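Local coordinates for protein 3-methyladenine dna-glycosylase (Archaeoglobus fulgidus, PDB 2JHN) that belongs to the helix-hairpin-helix superfamily of DNA glycosylases and carries a TATA-box binding protein-like domain alongside its helical body, at residues 113-118 and 228-233; 124-129 and 216-221; 170-175 and 184-189; 222-227 and 237-242. The protein carries 1 engineered substitution. All blocks are in the same frame, centred on the assembly; numbering follows the deposited sequence. Where two conformers were deposited one is given.

How the contacts relate
From the N terminus, 113-118 comes first, in the loop before helix 118-127, and pairs with 228-233 to close the long loop of contact 1. Inside it, contact 2 runs from the end of that helix, 124-129, to 216-221, the hairpin and the first residues of helix 220-229. Nested deeper still, contact 3 closes the short turn between helices 164-177 and 182-192. Contact 4 opens after contact 2 has closed and crosses contact 1, since 228-233 falls between its segments. Helix 220-229 serves contacts 1, 2 and 4, tying helix 118-127 and its preceding loop to the start of helix 241-251. Lys184 NZ links contact 3 to contact 2 through the carbonyls of Ile127 and Gln129.

Contact 1: residues 113-118 and 228-233; sequences LMSMSV and SIALGK. Engineered in segment 228-233: Ile229 (natural residue Met).
At the C-terminal end of helix 220-229, the second helix of the helix-hairpin-helix motif, the carbonyl of Ile229 meets the loop that leads into helix 118-127. Ile229 O accepts a hydrogen bond from Met114 N at 2.8 Å. The engineered Ile229, a methionine in the natural protein, also lays its CD1 against Met114 SD at 3.8 Å, the thioether crossing the CG1-CD1 arm of Ile229 at a slant, and Phe279 and Phe282 of helix 274-287 line the same region.

Beside this bond, Leu113 points CG away from its own carbonyl carbon (chi1 -64°). Its CD2 thereby lies against the turn that ends the helix, 3.6 Å from Gly232 N, where positive phi takes the chain out of helical geometry. Farther along the loop, Val118 CG2 rests on Leu231 CD2 at 3.7 Å, making a small apolar contact at the start of helix 118-127.

Between these patches Ser115 OG lies against Ala230 CB at 3.6 Å, and its polar links to the other segment run through two waters. One of them donates a weak bond to Ile229 O, giving that carbonyl a second donor; the other, 2.7 Å from Ser115 OG, donates to Ala230 O, also at 2.7 Å.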
loop_
_atom_site.group_PDB
_atom_site.type_symbol
_atom_site.label_atom_id
_atom_site.label_comp_id
_atom_site.label_asym_id
_atom_site.label_seq_id
_atom_site.Cartn_x
_atom_site.Cartn_y
_atom_site.Cartn_z
ATOM N N LEU A 113 1.943 0.862 4.405
ATOM C CA LEU A 113 2.121 -0.091 3.310
ATOM C C LEU A 113 0.813 -0.135 2.531
ATOM O O LEU A 113 -0.227 0.347 3.023
ATOM C CB LEU A 113 2.458 -1.495 3.856
ATOM C CG LEU A 113 3.791 -1.619 4.615
ATOM C CD1 LEU A 113 3.813 -2.993 5.313
ATOM C CD2 LEU A 113 4.956 -1.481 3.626
ATOM N N MET A 114 0.858 -0.684 1.319
ATOM C CA MET A 114 -0.378 -0.806 0.543
ATOM C C MET A 114 -0.956 -2.255 0.490
ATOM O O MET A 114 -1.857 -2.550 -0.333
ATOM C CB MET A 114 -0.193 -0.155 -0.834
ATOM C CG MET A 114 0.050 1.359 -0.730
ATOM S SD MET A 114 0.380 2.169 -2.287
ATOM C CE MET A 114 -1.214 1.972 -3.089
ATOM N N SER A 115 -0.454 -3.114 1.386
ATOM C CA SER A 115 -0.900 -4.499 1.545
ATOM C C SER A 115 -0.628 -5.008 2.973
ATOM O O SER A 115 0.279 -4.523 3.655
ATOM C CB SER A 115 -0.190 -5.410 0.535
ATOM O OG SER A 115 1.232 -5.388 0.698
ATOM N N MET A 116 -1.397 -6.006 3.402
ATOM C CA MET A 116 -1.197 -6.623 4.716
ATOM C C MET A 116 -0.516 -8.004 4.642
ATOM O O MET A 116 -0.484 -8.752 5.632
ATOM C CB MET A 116 -2.517 -6.694 5.489
ATOM C CG MET A 116 -3.235 -5.340 5.606
ATOM S SD MET A 116 -3.940 -5.042 7.250
ATOM C CE MET A 116 -2.437 -5.174 8.214
ATOM N N SER A 117 0.010 -8.333 3.461
ATOM C CA SER A 117 0.904 -9.488 3.281
ATOM C C SER A 117 1.725 -9.264 2.017
ATOM O O SER A 117 1.304 -8.524 1.117
ATOM C CB SER A 117 0.133 -10.828 3.152
ATOM O OG SER A 117 -0.585 -10.947 1.911
ATOM N N VAL A 118 2.874 -9.947 1.936
ATOM C CA VAL A 118 3.715 -9.893 0.735
ATOM C C VAL A 118 2.951 -10.397 -0.493
ATOM O O VAL A 118 3.021 -9.803 -1.585
ATOM C CB VAL A 118 5.004 -10.740 0.940
ATOM C CG1 VAL A 118 5.809 -10.882 -0.385
ATOM C CG2 VAL A 118 5.853 -10.113 2.038
ATOM N N SER A 228 9.037 -1.066 -2.270
ATOM C CA SER A 228 8.691 0.139 -1.492
ATOM C C SER A 228 7.306 0.034 -0.838
ATOM O O SER A 228 7.170 0.252 0.380
ATOM C CB SER A 228 8.777 1.380 -2.380
ATOM O OG SER A 228 8.050 1.231 -3.583
ATOM N N ILE A 229 6.297 -0.284 -1.630
ATOM C CA ILE A 229 4.909 -0.221 -1.140
ATOM C C ILE A 229 4.416 -1.458 -0.390
ATOM O O ILE A 229 3.450 -1.345 0.386
ATOM C CB ILE A 229 3.869 0.267 -2.225
ATOM C CG1 ILE A 229 3.453 -0.860 -3.178
ATOM C CG2 ILE A 229 4.389 1.526 -2.975
ATOM C CD1 ILE A 229 2.250 -0.505 -4.142
ATOM N N ALA A 230 5.058 -2.609 -0.606
ATOM C CA ALA A 230 4.692 -3.872 0.053
ATOM C C ALA A 230 5.722 -4.354 1.085
ATOM O O ALA A 230 5.339 -4.877 2.147
ATOM C CB ALA A 230 4.411 -4.978 -0.984
ATOM N N LEU A 231 7.005 -4.159 0.790
ATOM C CA LEU A 231 8.102 -4.675 1.588
ATOM C C LEU A 231 8.657 -3.657 2.574
ATOM O O LEU A 231 9.436 -4.016 3.456
ATOM C CB LEU A 231 9.232 -5.242 0.689
ATOM C CG LEU A 231 8.850 -6.426 -0.196
ATOM C CD1 LEU A 231 10.056 -7.177 -0.712
ATOM C CD2 LEU A 231 7.893 -7.385 0.555
ATOM N N GLY A 232 8.261 -2.399 2.427
ATOM C CA GLY A 232 8.751 -1.323 3.313
ATOM C C GLY A 232 10.229 -0.927 3.159
ATOM O O GLY A 232 10.820 -0.326 4.077
ATOM N N LYS A 233 10.821 -1.228 2.002
ATOM C CA LYS A 233 12.233 -0.899 1.730
ATOM C C LYS A 233 12.389 0.429 1.028
ATOM O O LYS A 233 11.528 0.839 0.237
ATOM C CB LYS A 233 12.928 -1.980 0.898
ATOM C CG LYS A 233 12.812 -3.416 1.434
ATOM C CD LYS A 233 13.415 -3.612 2.802
ATOM C CE LYS A 233 13.503 -5.087 3.126
ATOM N NZ LYS A 233 13.744 -5.303 4.561
HETATM O O HOH W 1 3.129 -6.341 2.410
HETATM O O HOH W 2 1.552 -3.287 -1.209
#

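Contact 2: residues 124-129 and 216-221; sequences KAIIQQ and KGIGRW. With NA (sodium ion), chain E.
Gln129, near the end of helix 118-127, reaches the hairpin of the helix-hairpin-helix motif in segment 216-221, which comprises the hairpin and the first residues of helix 220-229. The direct polar link is Gln129 NE2 to Gly217 O, 3.0 Å long with 147° at the hydrogen. The donor lies in the carbonyl plane, while the oxygen sits somewhat out of the plane of the amide. With CG beside its backbone N (chi1 -64°) and the chain extended beyond, Gln129 spans the gap, and the same NE2 is also hydrogen-bonded to Thr222 OG1. Two acceptors for the one NE2 should fix the rotation of the amide.

The indole of Trp221 supplies the larger van der Waals contact, and it uses its edge. Gln128 NE2 approaches in the ring plane, 3.8 Å from Trp221 CZ2, with the amide turned 87° from the indole. Gln129 CA meets the same rim, 4.0 Å from Trp221 CZ3. A looser apolar touch, Ile126 CD1 to Ile218 CD1 at 4.4 Å, lies next to Leu187 of helix 182-192.

Segment 124-129 takes no part in the metal site. Ile218 O binds a sodium ion at 2.5 Å, with two waters, and the carbonyls of Thr213 and Phe215 complete the site. One of these waters accepts from Gly217 N at 2.8 Å. With Gly217 O taken by the amide of Gln129 and Ile218 O by sodium, the hairpin is probably held in shape both from helix 118-127 and by the ion.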
loop_
_atom_site.group_PDB
_atom_site.type_symbol
_atom_site.label_atom_id
_atom_site.label_comp_id
_atom_site.label_asym_id
_atom_site.label_seq_id
_atom_site.Cartn_x
_atom_site.Cartn_y
_atom_site.Cartn_z
ATOM N N LYS A 124 -1.305 -7.401 -6.216
ATOM C CA LYS A 124 -1.843 -6.099 -6.610
ATOM C C LYS A 124 -0.897 -5.330 -7.556
ATOM O O LYS A 124 -1.357 -4.659 -8.500
ATOM C CB LYS A 124 -2.267 -5.262 -5.373
ATOM C CG LYS A 124 -3.461 -5.857 -4.613
ATOM C CD LYS A 124 -3.902 -4.999 -3.431
ATOM C CE LYS A 124 -5.333 -4.503 -3.632
ATOM N NZ LYS A 124 -5.826 -3.441 -2.654
ATOM N N ALA A 125 0.420 -5.465 -7.348
ATOM C CA ALA A 125 1.383 -4.802 -8.234
ATOM C C ALA A 125 1.271 -5.339 -9.680
ATOM O O ALA A 125 1.355 -4.581 -10.645
ATOM C CB ALA A 125 2.835 -4.930 -7.687
ATOM N N ILE A 126 1.059 -6.647 -9.793
ATOM C CA ILE A 126 0.866 -7.301 -11.058
ATOM C C ILE A 126 -0.439 -6.841 -11.723
ATOM O O ILE A 126 -0.449 -6.491 -12.917
ATOM C CB ILE A 126 0.865 -8.836 -10.883
ATOM C CG1 ILE A 126 2.267 -9.350 -10.531
ATOM C CG2 ILE A 126 0.349 -9.528 -12.196
ATOM C CD1 ILE A 126 2.257 -10.804 -10.034
ATOM N N ILE A 127 -1.525 -6.842 -10.943
ATOM C CA ILE A 127 -2.830 -6.333 -11.423
ATOM C C ILE A 127 -2.719 -4.938 -12.046
ATOM O O ILE A 127 -3.280 -4.674 -13.124
ATOM C CB ILE A 127 -3.907 -6.392 -10.312
ATOM C CG1 ILE A 127 -4.215 -7.867 -9.953
ATOM C CG2 ILE A 127 -5.191 -5.592 -10.707
ATOM C CD1 ILE A 127 -5.088 -8.032 -8.701
ATOM N N GLN A 128 -1.969 -4.062 -11.393
ATOM C CA GLN A 128 -1.765 -2.699 -11.860
ATOM C C GLN A 128 -0.980 -2.515 -13.179
ATOM O O GLN A 128 -1.006 -1.435 -13.754
ATOM C CB GLN A 128 -1.103 -1.903 -10.750
ATOM C CG GLN A 128 -1.423 -0.424 -10.763
ATOM C CD GLN A 128 -0.478 0.326 -9.887
ATOM O OE1 GLN A 128 -0.172 -0.106 -8.766
ATOM N NE2 GLN A 128 0.020 1.455 -10.392
ATOM N N GLN A 129 -0.288 -3.549 -13.647
ATOM C CA GLN A 129 0.534 -3.447 -14.868
ATOM C C GLN A 129 -0.288 -2.920 -16.067
ATOM O O GLN A 129 -1.334 -3.476 -16.407
ATOM C CB GLN A 129 1.237 -4.787 -15.191
ATOM C CG GLN A 129 2.256 -5.216 -14.102
ATOM C CD GLN A 129 2.986 -6.541 -14.357
ATOM O OE1 GLN A 129 2.517 -7.416 -15.098
ATOM N NE2 GLN A 129 4.146 -6.690 -13.735
ATOM N N LYS A 216 9.149 -14.235 -14.991
ATOM C CA LYS A 216 8.899 -13.617 -16.296
ATOM C C LYS A 216 7.602 -12.808 -16.246
ATOM O O LYS A 216 6.511 -13.354 -16.016
ATOM C CB LYS A 216 8.879 -14.666 -17.415
ATOM C CG LYS A 216 7.719 -15.640 -17.320
ATOM C CD LYS A 216 7.906 -16.907 -18.194
ATOM C CE LYS A 216 6.773 -17.893 -17.947
ATOM N NZ LYS A 216 6.904 -18.575 -16.630
ATOM N N GLY A 217 7.732 -11.500 -16.426
ATOM C CA GLY A 217 6.578 -10.611 -16.426
ATOM C C GLY A 217 6.657 -9.630 -15.264
ATOM O O GLY A 217 5.828 -8.708 -15.156
ATOM N N ILE A 218 7.644 -9.846 -14.399
ATOM C CA ILE A 218 7.982 -8.872 -13.348
ATOM C C ILE A 218 9.299 -8.201 -13.741
ATOM O O ILE A 218 10.345 -8.841 -13.715
ATOM C CB ILE A 218 8.099 -9.497 -11.961
ATOM C CG1 ILE A 218 6.771 -10.187 -11.566
ATOM C CG2 ILE A 218 8.496 -8.413 -10.935
ATOM C CD1 ILE A 218 6.700 -10.724 -10.135
ATOM N N GLY A 219 9.235 -6.917 -14.070
ATOM C CA GLY A 219 10.450 -6.159 -14.408
ATOM C C GLY A 219 10.798 -5.137 -13.330
ATOM O O GLY A 219 10.312 -5.236 -12.163
ATOM N N ARG A 220 11.614 -4.152 -13.721
ATOM C CA ARG A 220 12.167 -3.195 -12.749
ATOM C C ARG A 220 11.064 -2.417 -12.006
ATOM O O ARG A 220 11.109 -2.323 -10.781
ATOM C CB ARG A 220 13.135 -2.229 -13.425
ATOM C CG ARG A 220 13.699 -1.217 -12.477
ATOM C CD ARG A 220 14.837 -0.437 -13.131
ATOM N NE ARG A 220 15.643 0.155 -12.071
ATOM C CZ ARG A 220 16.739 0.881 -12.266
ATOM N NH1 ARG A 220 17.170 1.130 -13.514
ATOM N NH2 ARG A 220 17.403 1.358 -11.202
ATOM N N TRP A 221 10.086 -1.884 -12.744
ATOM C CA TRP A 221 9.048 -1.055 -12.141
ATOM C C TRP A 221 8.222 -1.838 -11.123
ATOM O O TRP A 221 8.101 -1.410 -9.987
ATOM C CB TRP A 221 8.135 -0.414 -13.198
ATOM C CG TRP A 221 6.945 0.254 -12.598
ATOM C CD1 TRP A 221 6.939 1.317 -11.716
ATOM C CD2 TRP A 221 5.579 -0.105 -12.800
ATOM N NE1 TRP A 221 5.642 1.638 -11.378
ATOM C CE2 TRP A 221 4.790 0.783 -12.027
ATOM C CE3 TRP A 221 4.934 -1.082 -13.584
ATOM C CZ2 TRP A 221 3.384 0.711 -11.998
ATOM C CZ3 TRP A 221 3.539 -1.140 -13.570
ATOM C CH2 TRP A 221 2.780 -0.252 -12.774
HETATM NA NA NA E . 11.387 -10.713 -14.894
HETATM O O HOH W 3 10.185 -10.243 -16.976
HETATM O O HOH W 4 13.173 -9.193 -15.831
#

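Contact 3: residues 170-175 and 184-189; sequences AGVEGL and KAELIV
Val172 and Leu175 pack against Ala185 in a helical hairpin, where helices 164-177 and 182-192 are joined by a short turn and run roughly antiparallel, at 153°, with their axes 8.4 Å apart. No hydrogen bond crosses between the two segments, and the join is apolar.

Ala185 CB points into the other helix and fits between its two main partners, 3.6 Å from Val172 O and 3.7 Å from Leu175 CB. Val172 spreads its methyls along the neighbouring helix: CG1 faces Ala185, while CG2 lies at an oblique angle across the aliphatic part of Glu186, 3.8 Å from its CG. The carboxylate of Glu186 is held by Arg182 in a salt bridge. Deeper in, Leu175 keeps CG beside its backbone N (chi1 -59°) and brings CD1 to Ile188 CG2 at 3.9 Å, where Ile167 and Ile143 extend the apolar layer.

Helix 164-177 is kinked here. Gly171 takes positive phi, and Val172 N makes no bond to the preceding turn. Val189 lies over this break, its CG2 3.7 Å from Val172 N and 3.8 Å from Gly171 C.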
loop_
_atom_site.group_PDB
_atom_site.type_symbol
_atom_site.label_atom_id
_atom_site.label_comp_id
_atom_site.label_asym_id
_atom_site.label_seq_id
_atom_site.Cartn_x
_atom_site.Cartn_y
_atom_site.Cartn_z
ATOM N N ALA A 170 -8.917 -20.803 -7.302
ATOM C CA ALA A 170 -9.508 -19.961 -8.349
ATOM C C ALA A 170 -8.925 -20.314 -9.711
ATOM O O ALA A 170 -9.649 -20.371 -10.706
ATOM C CB ALA A 170 -9.268 -18.436 -8.035
ATOM N N GLY A 171 -7.607 -20.541 -9.742
ATOM C CA GLY A 171 -6.884 -20.875 -10.975
ATOM C C GLY A 171 -6.813 -19.747 -11.980
ATOM O O GLY A 171 -7.394 -18.675 -11.776
ATOM N N VAL A 172 -6.089 -19.975 -13.074
ATOM C CA VAL A 172 -6.026 -18.969 -14.144
ATOM C C VAL A 172 -7.424 -18.555 -14.612
ATOM O O VAL A 172 -7.723 -17.372 -14.722
ATOM C CB VAL A 172 -5.164 -19.445 -15.364
ATOM C CG1 VAL A 172 -5.386 -18.538 -16.590
ATOM C CG2 VAL A 172 -3.689 -19.514 -14.980
ATOM N N GLU A 173 -8.292 -19.526 -14.898
ATOM C CA GLU A 173 -9.598 -19.181 -15.460
ATOM C C GLU A 173 -10.502 -18.394 -14.512
ATOM O O GLU A 173 -11.268 -17.549 -14.953
ATOM C CB GLU A 173 -10.340 -20.433 -15.974
ATOM C CG GLU A 173 -9.798 -20.964 -17.302
ATOM C CD GLU A 173 -9.759 -19.900 -18.404
ATOM O OE1 GLU A 173 -10.751 -19.135 -18.582
ATOM O OE2 GLU A 173 -8.713 -19.842 -19.091
ATOM N N GLY A 174 -10.422 -18.688 -13.222
ATOM C CA GLY A 174 -11.240 -17.982 -12.214
ATOM C C GLY A 174 -10.850 -16.511 -12.117
ATOM O O GLY A 174 -11.703 -15.634 -12.018
ATOM N N LEU A 175 -9.541 -16.249 -12.166
ATOM C CA LEU A 175 -9.016 -14.882 -12.216
ATOM C C LEU A 175 -9.398 -14.168 -13.515
ATOM O O LEU A 175 -9.773 -13.001 -13.465
ATOM C CB LEU A 175 -7.483 -14.849 -11.996
ATOM C CG LEU A 175 -6.976 -15.444 -10.671
ATOM C CD1 LEU A 175 -5.466 -15.262 -10.540
ATOM C CD2 LEU A 175 -7.691 -14.888 -9.450
ATOM N N LYS A 184 -1.519 -12.067 -16.664
ATOM C CA LYS A 184 -1.607 -11.586 -15.256
ATOM C C LYS A 184 -2.109 -12.730 -14.360
ATOM O O LYS A 184 -1.463 -13.098 -13.366
ATOM C CB LYS A 184 -2.514 -10.348 -15.114
ATOM C CG LYS A 184 -1.836 -8.977 -15.395
ATOM C CD LYS A 184 -2.816 -7.828 -15.337
ATOM C CE LYS A 184 -2.159 -6.518 -15.787
ATOM N NZ LYS A 184 -3.104 -5.388 -15.662
ATOM N N ALA A 185 -3.242 -13.322 -14.737
ATOM C CA ALA A 185 -3.772 -14.498 -14.040
ATOM C C ALA A 185 -2.738 -15.593 -13.914
ATOM O O ALA A 185 -2.551 -16.163 -12.847
ATOM C CB ALA A 185 -5.055 -15.022 -14.738
ATOM N N GLU A 186 -2.036 -15.870 -15.006
ATOM C CA GLU A 186 -0.973 -16.849 -15.015
ATOM C C GLU A 186 0.170 -16.536 -14.036
ATOM O O GLU A 186 0.641 -17.406 -13.325
ATOM C CB GLU A 186 -0.425 -16.969 -16.438
ATOM C CG GLU A 186 -1.310 -17.792 -17.337
ATOM C CD GLU A 186 -0.657 -18.124 -18.666
ATOM O OE1 GLU A 186 0.263 -17.378 -19.085
ATOM O OE2 GLU A 186 -1.077 -19.127 -19.288
ATOM N N LEU A 187 0.590 -15.273 -14.003
ATOM C CA LEU A 187 1.687 -14.859 -13.135
ATOM C C LEU A 187 1.281 -14.901 -11.640
ATOM O O LEU A 187 2.053 -15.356 -10.794
ATOM C CB LEU A 187 2.179 -13.478 -13.561
ATOM C CG LEU A 187 3.439 -12.904 -12.901
ATOM C CD1 LEU A 187 4.610 -13.892 -12.970
ATOM C CD2 LEU A 187 3.784 -11.552 -13.527
ATOM N N ILE A 188 0.073 -14.434 -11.331
ATOM C CA ILE A 188 -0.436 -14.464 -9.954
ATOM C C ILE A 188 -0.525 -15.908 -9.441
ATOM O O ILE A 188 -0.089 -16.219 -8.338
ATOM C CB ILE A 188 -1.760 -13.666 -9.816
ATOM C CG1 ILE A 188 -1.462 -12.165 -10.037
ATOM C CG2 ILE A 188 -2.425 -13.947 -8.439
ATOM C CD1 ILE A 188 -2.671 -11.280 -10.152
ATOM N N VAL A 189 -1.046 -16.813 -10.271
ATOM C CA VAL A 189 -1.084 -18.222 -9.883
ATOM C C VAL A 189 0.347 -18.742 -9.629
ATOM O O VAL A 189 0.613 -19.410 -8.632
ATOM C CB VAL A 189 -1.879 -19.070 -10.913
ATOM C CG1 VAL A 189 -1.691 -20.576 -10.648
ATOM C CG2 VAL A 189 -3.364 -18.696 -10.874
#

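Contact 4: residues 222-227 and 237-242; sequences TAELVL and PADDLG
Glu224, on the second helix of the helix-hairpin-helix motif, touches Pro237, in the turn leading to helix 241-251, at two points, with the chain between them bowed away. This is the region of the Gly/Pro-rich loop followed by an aspartate that gives the HhH-GPD superfamily its name. One point of touch is Glu224 CB to Pro237 CB at 3.9 Å. From there the chain, with CG beside its backbone N (chi1 -63°), swings out, and the carboxylate brings OE1 back to 3.6 Å from Pro237 CA. On the next position of the helix, the end of Leu225 comes nearer the turn in two loose contacts, its CD1 4.4 Å from Pro237 CG and 4.2 Å from Asp240 OD1.

The loop is a type I turn, closed by Asp240 N to Pro237 O. Asp240 sits at the N-cap of helix 241-251, its OD2 bonded to Val243 N, while Trp221 NE1 bonds Asp240 OD1.

Within the turn, Asp239 OD2 faces Glu224 OE1 at 4.4 Å without a direct bond. A water between them donates to both, 2.8 Å from Glu224 OE1, and accepts from Asp239 N. Arg263 of helix 259-270 bridges the same two oxygens with NH2, and Arg220 pairs with Glu224 OE2. Two acidic groups brought this close would probably repel each other, but the shared arginine and water should offset the cost and turn the pair into a charged link between helix 220-229, the turn and helix 259-270.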
loop_
_atom_site.group_PDB
_atom_site.type_symbol
_atom_site.label_atom_id
_atom_site.label_comp_id
_atom_site.label_asym_id
_atom_site.label_seq_id
_atom_site.Cartn_x
_atom_site.Cartn_y
_atom_site.Cartn_z
ATOM N N THR A 222 7.689 -2.992 -11.523
ATOM C CA THR A 222 6.911 -3.830 -10.602
ATOM C C THR A 222 7.743 -4.241 -9.381
ATOM O O THR A 222 7.238 -4.232 -8.251
ATOM C CB THR A 222 6.399 -5.066 -11.330
ATOM O OG1 THR A 222 5.512 -4.625 -12.374
ATOM C CG2 THR A 222 5.673 -6.028 -10.338
ATOM N N ALA A 223 9.009 -4.585 -9.596
ATOM C CA ALA A 223 9.844 -5.072 -8.485
ATOM C C ALA A 223 10.106 -3.909 -7.491
ATOM O O ALA A 223 9.965 -4.070 -6.251
ATOM C CB ALA A 223 11.165 -5.713 -9.013
ATOM N N GLU A 224 10.457 -2.744 -8.030
ATOM C CA GLU A 224 10.712 -1.561 -7.173
ATOM C C GLU A 224 9.456 -1.064 -6.470
ATOM O O GLU A 224 9.532 -0.649 -5.296
ATOM C CB GLU A 224 11.415 -0.433 -7.932
ATOM C CG GLU A 224 12.814 -0.856 -8.425
ATOM C CD GLU A 224 13.568 0.248 -9.125
ATOM O OE1 GLU A 224 12.927 1.252 -9.547
ATOM O OE2 GLU A 224 14.824 0.100 -9.219
ATOM N N LEU A 225 8.324 -1.102 -7.157
ATOM C CA LEU A 225 7.033 -0.759 -6.514
ATOM C C LEU A 225 6.745 -1.733 -5.344
ATOM O O LEU A 225 6.439 -1.306 -4.228
ATOM C CB LEU A 225 5.897 -0.780 -7.544
ATOM C CG LEU A 225 4.546 -0.196 -7.170
ATOM C CD1 LEU A 225 4.740 1.319 -6.921
ATOM C CD2 LEU A 225 3.590 -0.452 -8.365
ATOM N N VAL A 226 6.905 -3.031 -5.582
ATOM C CA VAL A 226 6.713 -4.036 -4.494
ATOM C C VAL A 226 7.641 -3.745 -3.328
ATOM O O VAL A 226 7.200 -3.698 -2.176
ATOM C CB VAL A 226 6.906 -5.471 -5.002
ATOM C CG1 VAL A 226 7.062 -6.478 -3.814
ATOM C CG2 VAL A 226 5.722 -5.866 -5.919
ATOM N N LEU A 227 8.928 -3.546 -3.626
ATOM C CA LEU A 227 9.923 -3.302 -2.608
ATOM C C LEU A 227 9.518 -2.137 -1.680
ATOM O O LEU A 227 9.624 -2.241 -0.468
ATOM C CB LEU A 227 11.293 -3.025 -3.246
ATOM C CG LEU A 227 12.048 -4.350 -3.557
ATOM C CD1 LEU A 227 13.114 -4.131 -4.601
ATOM C CD2 LEU A 227 12.687 -4.856 -2.269
ATOM N N PRO A 237 10.859 3.857 -6.836
ATOM C CA PRO A 237 10.404 3.382 -8.162
ATOM C C PRO A 237 10.259 4.484 -9.221
ATOM O O PRO A 237 9.141 4.930 -9.548
ATOM C CB PRO A 237 9.057 2.721 -7.852
ATOM C CG PRO A 237 8.518 3.539 -6.692
ATOM C CD PRO A 237 9.729 3.998 -5.887
ATOM N N ALA A 238 11.392 4.880 -9.772
ATOM C CA ALA A 238 11.476 6.063 -10.635
ATOM C C ALA A 238 10.813 5.896 -12.013
ATOM O O ALA A 238 10.464 6.897 -12.671
ATOM C CB ALA A 238 12.960 6.480 -10.765
ATOM N N ASP A 239 10.643 4.650 -12.469
ATOM C CA ASP A 239 9.921 4.390 -13.730
ATOM C C ASP A 239 8.416 4.643 -13.617
ATOM O O ASP A 239 7.733 4.747 -14.622
ATOM C CB ASP A 239 10.180 2.968 -14.268
ATOM C CG ASP A 239 11.638 2.726 -14.574
ATOM O OD1 ASP A 239 12.139 3.314 -15.567
ATOM O OD2 ASP A 239 12.292 1.967 -13.807
ATOM N N ASP A 240 7.891 4.738 -12.393
ATOM C CA ASP A 240 6.456 4.945 -12.225
ATOM C C ASP A 240 6.064 6.291 -12.875
ATOM O O ASP A 240 6.669 7.329 -12.573
ATOM C CB ASP A 240 6.079 4.881 -10.727
ATOM C CG ASP A 240 4.569 4.863 -10.509
ATOM O OD1 ASP A 240 4.001 3.762 -10.299
ATOM O OD2 ASP A 240 3.954 5.950 -10.576
ATOM N N LEU A 241 5.092 6.267 -13.789
ATOM C CA LEU A 241 4.684 7.496 -14.513
ATOM C C LEU A 241 4.093 8.589 -13.608
ATOM O O LEU A 241 4.352 9.762 -13.811
ATOM C CB LEU A 241 3.713 7.163 -15.640
ATOM C CG LEU A 241 4.537 6.944 -16.909
ATOM C CD1 LEU A 241 4.574 5.484 -17.323
ATOM C CD2 LEU A 241 3.977 7.829 -18.004
ATOM N N GLY A 242 3.314 8.185 -12.611
ATOM C CA GLY A 242 2.858 9.114 -11.587
ATOM C C GLY A 242 3.985 9.757 -10.799
ATOM O O GLY A 242 3.942 10.963 -10.505
HETATM O O HOH W 5 10.953 1.883 -11.390
#